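Local coordinates for Nrps/pks (Streptomyces albus, PDB 4OPF), which probably catalyses chain-extending decarboxylative condensation, or passes on the growing chain, as a ketosynthase domain of the oxazolomycin polyketide synthase OzmH, at residues A[310-324]-A[370-382]. Residues are numbered along the deposited sequence; the frame is centred on the assembly and turned at random.
Sequences IAAVYRDGSDTPCSL and FAATPLRFERALT
Cys322 and Ser323 pair in parallel with Leu375 and Arg376 of the short strand 375-376, the outermost strand at this end of the mixed sheet. Three backbone hydrogen bonds join them: Cys322 N to Pro374 O (3.1 Å), Arg376 N to Cys322 O (2.8 Å) and Leu324 N to Arg376 O (2.8 Å).

On the face carrying Cys322 and Leu375, apolar contacts form. Leu375 has CG anti to its carbonyl carbon (chi1 -52°), and its CD2 meets Cys322 CB (3.9 Å) and Ile310 CG2, while CD1 reaches Leu324 CD1 and Ala311 CB. Helix 300-314 thus packs on the strand pair. Leu324 O lies in the ring plane of Phe377, at the CD1 edge (3.4 Å).

Pro374 CG rests against Arg315 CG (3.8 Å). The Arg315 guanidinium binds Thr320 O through NE (2.7 Å), Pro321 O through NH2 and Tyr314 O through NH1; Ala286 O and Val289 O take further bonds. Cys322 SG lies over one face, toward the rim. A leucine here would probably keep some packing on Pro374 but leave these carbonyls without this donor.

Arg376 NH1 forms a salt bridge with Glu378 OE1 (2.8 Å). One water joins Ser323 OG, Leu324 O and Glu378 N. Direct bonds thus hold the strands from Cys322 to Leu324, water spans Leu324 O and Glu378 N, and Arg315 ties loop 315-321 together against Pro374.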
# COMPACT_ATOMS: atom_id res chain seq x y z
N ILE A 310 9.73 21.40 -12.74
CA ILE A 310 9.23 21.05 -14.09
C ILE A 310 10.19 21.47 -15.24
O ILE A 310 10.57 20.63 -16.07
CB ILE A 310 7.85 21.64 -14.34
CG1 ILE A 310 6.86 20.91 -13.40
CG2 ILE A 310 7.43 21.44 -15.82
CD1 ILE A 310 5.52 21.62 -13.27
N ALA A 311 10.62 22.71 -15.23
CA ALA A 311 11.55 23.15 -16.24
C ALA A 311 12.84 22.32 -16.23
O ALA A 311 13.32 21.89 -17.32
CB ALA A 311 11.88 24.63 -16.07
N ALA A 312 13.37 22.03 -15.04
CA ALA A 312 14.63 21.32 -14.94
C ALA A 312 14.52 19.88 -15.43
O ALA A 312 15.43 19.37 -16.06
CB ALA A 312 15.20 21.37 -13.52
N VAL A 313 13.41 19.23 -15.18
CA VAL A 313 13.28 17.86 -15.53
C VAL A 313 12.77 17.71 -16.97
O VAL A 313 13.27 16.86 -17.72
CB VAL A 313 12.30 17.13 -14.60
CG1 VAL A 313 11.88 15.78 -15.18
CG2 VAL A 313 12.91 16.89 -13.23
N TYR A 314 11.75 18.48 -17.32
CA TYR A 314 11.03 18.30 -18.60
C TYR A 314 11.59 19.08 -19.78
O TYR A 314 11.43 18.65 -20.94
CB TYR A 314 9.54 18.65 -18.42
CG TYR A 314 8.76 17.48 -17.91
CD1 TYR A 314 8.40 16.51 -18.77
CD2 TYR A 314 8.43 17.33 -16.59
CE1 TYR A 314 7.68 15.44 -18.37
CE2 TYR A 314 7.74 16.22 -16.15
CZ TYR A 314 7.36 15.29 -17.05
OH TYR A 314 6.73 14.12 -16.75
N ARG A 315 12.21 20.22 -19.49
CA ARG A 315 12.67 21.16 -20.51
C ARG A 315 14.11 21.66 -20.32
O ARG A 315 14.41 22.82 -20.60
CB ARG A 315 11.70 22.35 -20.65
CG ARG A 315 10.31 21.97 -21.21
CD ARG A 315 10.37 21.28 -22.57
NE ARG A 315 9.03 21.01 -23.07
CZ ARG A 315 8.37 19.86 -22.92
NH1 ARG A 315 8.87 18.83 -22.29
NH2 ARG A 315 7.15 19.74 -23.41
N ASP A 316 14.99 20.79 -19.86
CA ASP A 316 16.37 21.18 -19.60
C ASP A 316 17.07 21.32 -20.93
O ASP A 316 17.22 20.35 -21.63
CB ASP A 316 17.06 20.11 -18.73
CG ASP A 316 18.38 20.58 -18.22
OD1 ASP A 316 18.64 21.80 -18.37
OD2 ASP A 316 19.20 19.76 -17.75
N GLY A 317 17.43 22.53 -21.31
CA GLY A 317 18.04 22.81 -22.60
C GLY A 317 17.07 22.67 -23.78
O GLY A 317 17.50 22.39 -24.89
N SER A 318 15.76 22.86 -23.53
CA SER A 318 14.77 22.69 -24.58
C SER A 318 13.87 23.90 -24.67
O SER A 318 13.57 24.51 -23.67
CB SER A 318 13.90 21.46 -24.30
OG SER A 318 12.83 21.37 -25.20
N ASP A 319 13.41 24.19 -25.89
CA ASP A 319 12.44 25.23 -26.18
C ASP A 319 11.08 24.65 -26.54
O ASP A 319 10.21 25.40 -26.92
CB ASP A 319 12.95 26.13 -27.35
CG ASP A 319 14.33 26.80 -27.04
OD1 ASP A 319 14.49 27.40 -25.94
OD2 ASP A 319 15.27 26.72 -27.88
N THR A 320 10.88 23.33 -26.45
CA THR A 320 9.60 22.76 -26.84
C THR A 320 8.49 23.26 -25.87
O THR A 320 8.67 23.16 -24.66
CB THR A 320 9.68 21.22 -26.76
OG1 THR A 320 10.66 20.73 -27.67
CG2 THR A 320 8.36 20.56 -27.08
N PRO A 321 7.36 23.77 -26.38
CA PRO A 321 6.31 24.20 -25.45
C PRO A 321 5.91 23.11 -24.46
O PRO A 321 5.96 21.90 -24.76
CB PRO A 321 5.12 24.52 -26.40
CG PRO A 321 5.84 25.07 -27.61
CD PRO A 321 6.99 24.10 -27.77
N CYS A 322 5.58 23.53 -23.24
CA CYS A 322 5.00 22.63 -22.24
C CYS A 322 3.83 23.34 -21.59
O CYS A 322 4.02 24.36 -20.97
CB CYS A 322 6.01 22.21 -21.18
SG CYS A 322 5.43 20.84 -20.10
N SER A 323 2.64 22.76 -21.75
CA SER A 323 1.43 23.34 -21.28
C SER A 323 1.06 22.87 -19.86
O SER A 323 1.08 21.69 -19.59
CB SER A 323 0.36 23.01 -22.31
OG SER A 323 -0.80 23.71 -21.98
N LEU A 324 0.82 23.79 -18.95
CA LEU A 324 0.57 23.50 -17.54
C LEU A 324 -0.85 23.86 -17.18
O LEU A 324 -1.39 24.87 -17.65
CB LEU A 324 1.48 24.31 -16.61
CG LEU A 324 2.98 24.22 -16.87
CD1 LEU A 324 3.76 24.85 -15.75
CD2 LEU A 324 3.44 22.80 -17.03
N PHE A 370 8.52 34.02 -16.98
CA PHE A 370 7.61 33.30 -17.90
C PHE A 370 7.84 33.68 -19.38
O PHE A 370 6.99 33.42 -20.23
CB PHE A 370 6.14 33.58 -17.55
CG PHE A 370 5.54 32.65 -16.53
CD1 PHE A 370 5.31 31.32 -16.84
CD2 PHE A 370 5.14 33.13 -15.28
CE1 PHE A 370 4.74 30.47 -15.92
CE2 PHE A 370 4.56 32.29 -14.35
CZ PHE A 370 4.36 30.95 -14.67
N ALA A 371 8.95 34.34 -19.68
CA ALA A 371 9.31 34.68 -21.06
C ALA A 371 10.71 34.17 -21.41
O ALA A 371 11.23 34.51 -22.48
CB ALA A 371 9.23 36.19 -21.25
N ALA A 372 11.34 33.40 -20.51
CA ALA A 372 12.60 32.72 -20.81
C ALA A 372 12.41 31.21 -20.85
O ALA A 372 13.32 30.49 -21.30
CB ALA A 372 13.69 33.10 -19.80
N THR A 373 11.25 30.72 -20.37
CA THR A 373 10.94 29.28 -20.34
C THR A 373 9.93 29.00 -21.38
O THR A 373 9.11 29.86 -21.68
CB THR A 373 10.29 28.77 -19.00
OG1 THR A 373 8.97 29.35 -18.82
CG2 THR A 373 11.23 28.99 -17.75
N PRO A 374 9.92 27.75 -21.86
CA PRO A 374 8.82 27.36 -22.71
C PRO A 374 7.56 26.85 -21.97
O PRO A 374 6.66 26.35 -22.62
CB PRO A 374 9.43 26.22 -23.51
CG PRO A 374 10.32 25.53 -22.51
CD PRO A 374 10.86 26.63 -21.64
N LEU A 375 7.48 26.99 -20.64
CA LEU A 375 6.27 26.61 -19.93
C LEU A 375 5.17 27.62 -20.33
O LEU A 375 5.44 28.79 -20.46
CB LEU A 375 6.48 26.66 -18.42
CG LEU A 375 7.68 25.91 -17.90
CD1 LEU A 375 7.73 25.85 -16.37
CD2 LEU A 375 7.74 24.52 -18.50
N ARG A 376 3.94 27.17 -20.51
CA ARG A 376 2.86 28.09 -20.74
C ARG A 376 1.52 27.59 -20.13
O ARG A 376 1.38 26.41 -19.77
CB ARG A 376 2.69 28.29 -22.24
CG ARG A 376 2.29 27.03 -22.99
CD ARG A 376 2.15 27.28 -24.49
NE ARG A 376 1.39 28.52 -24.75
CZ ARG A 376 0.08 28.60 -24.91
NH1 ARG A 376 -0.68 27.51 -24.89
NH2 ARG A 376 -0.49 29.77 -25.08
N PHE A 377 0.56 28.50 -20.04
CA PHE A 377 -0.78 28.22 -19.56
C PHE A 377 -1.80 28.49 -20.67
O PHE A 377 -1.91 29.62 -21.09
CB PHE A 377 -1.11 29.19 -18.45
CG PHE A 377 -0.28 29.04 -17.21
CD1 PHE A 377 -0.10 27.80 -16.61
CD2 PHE A 377 0.28 30.17 -16.60
CE1 PHE A 377 0.65 27.68 -15.46
CE2 PHE A 377 1.03 30.06 -15.44
CZ PHE A 377 1.21 28.81 -14.88
N GLU A 378 -2.53 27.47 -21.14
CA GLU A 378 -3.55 27.67 -22.15
C GLU A 378 -4.76 28.38 -21.55
O GLU A 378 -5.20 28.05 -20.46
CB GLU A 378 -3.96 26.32 -22.73
CG GLU A 378 -4.85 26.38 -23.96
CD GLU A 378 -4.46 27.49 -24.97
OE1 GLU A 378 -3.40 27.36 -25.64
OE2 GLU A 378 -5.22 28.46 -25.11
N ARG A 379 -5.28 29.36 -22.24
CA ARG A 379 -6.43 30.08 -21.77
C ARG A 379 -7.70 29.62 -22.49
O ARG A 379 -8.79 29.94 -22.05
CB ARG A 379 -6.23 31.56 -21.99
CG ARG A 379 -4.96 32.16 -21.37
CD ARG A 379 -5.18 32.39 -19.88
NE ARG A 379 -3.92 32.52 -19.13
CZ ARG A 379 -3.81 32.44 -17.80
NH1 ARG A 379 -4.88 32.23 -17.01
NH2 ARG A 379 -2.60 32.57 -17.24
N ALA A 380 -7.59 28.91 -23.61
CA ALA A 380 -8.77 28.49 -24.36
C ALA A 380 -8.86 26.97 -24.44
O ALA A 380 -7.89 26.29 -24.19
CB ALA A 380 -8.71 29.05 -25.75
N LEU A 381 -10.01 26.44 -24.82
CA LEU A 381 -10.11 25.08 -25.29
C LEU A 381 -9.43 24.96 -26.65
O LEU A 381 -9.86 25.55 -27.58
CB LEU A 381 -11.56 24.68 -25.48
CG LEU A 381 -11.81 23.20 -25.85
CD1 LEU A 381 -11.30 22.22 -24.79
CD2 LEU A 381 -13.31 23.01 -26.10
N THR A 382 -8.39 24.17 -26.79
CA THR A 382 -7.72 24.10 -28.07
C THR A 382 -7.55 22.66 -28.45
O THR A 382 -7.44 21.80 -27.60
CB THR A 382 -6.29 24.72 -28.01
OG1 THR A 382 -5.41 23.75 -27.48
CG2 THR A 382 -6.23 25.90 -27.10
O HOH W 1 -1.14 25.03 -24.43
O HOH W 2 -2.57 25.00 -19.91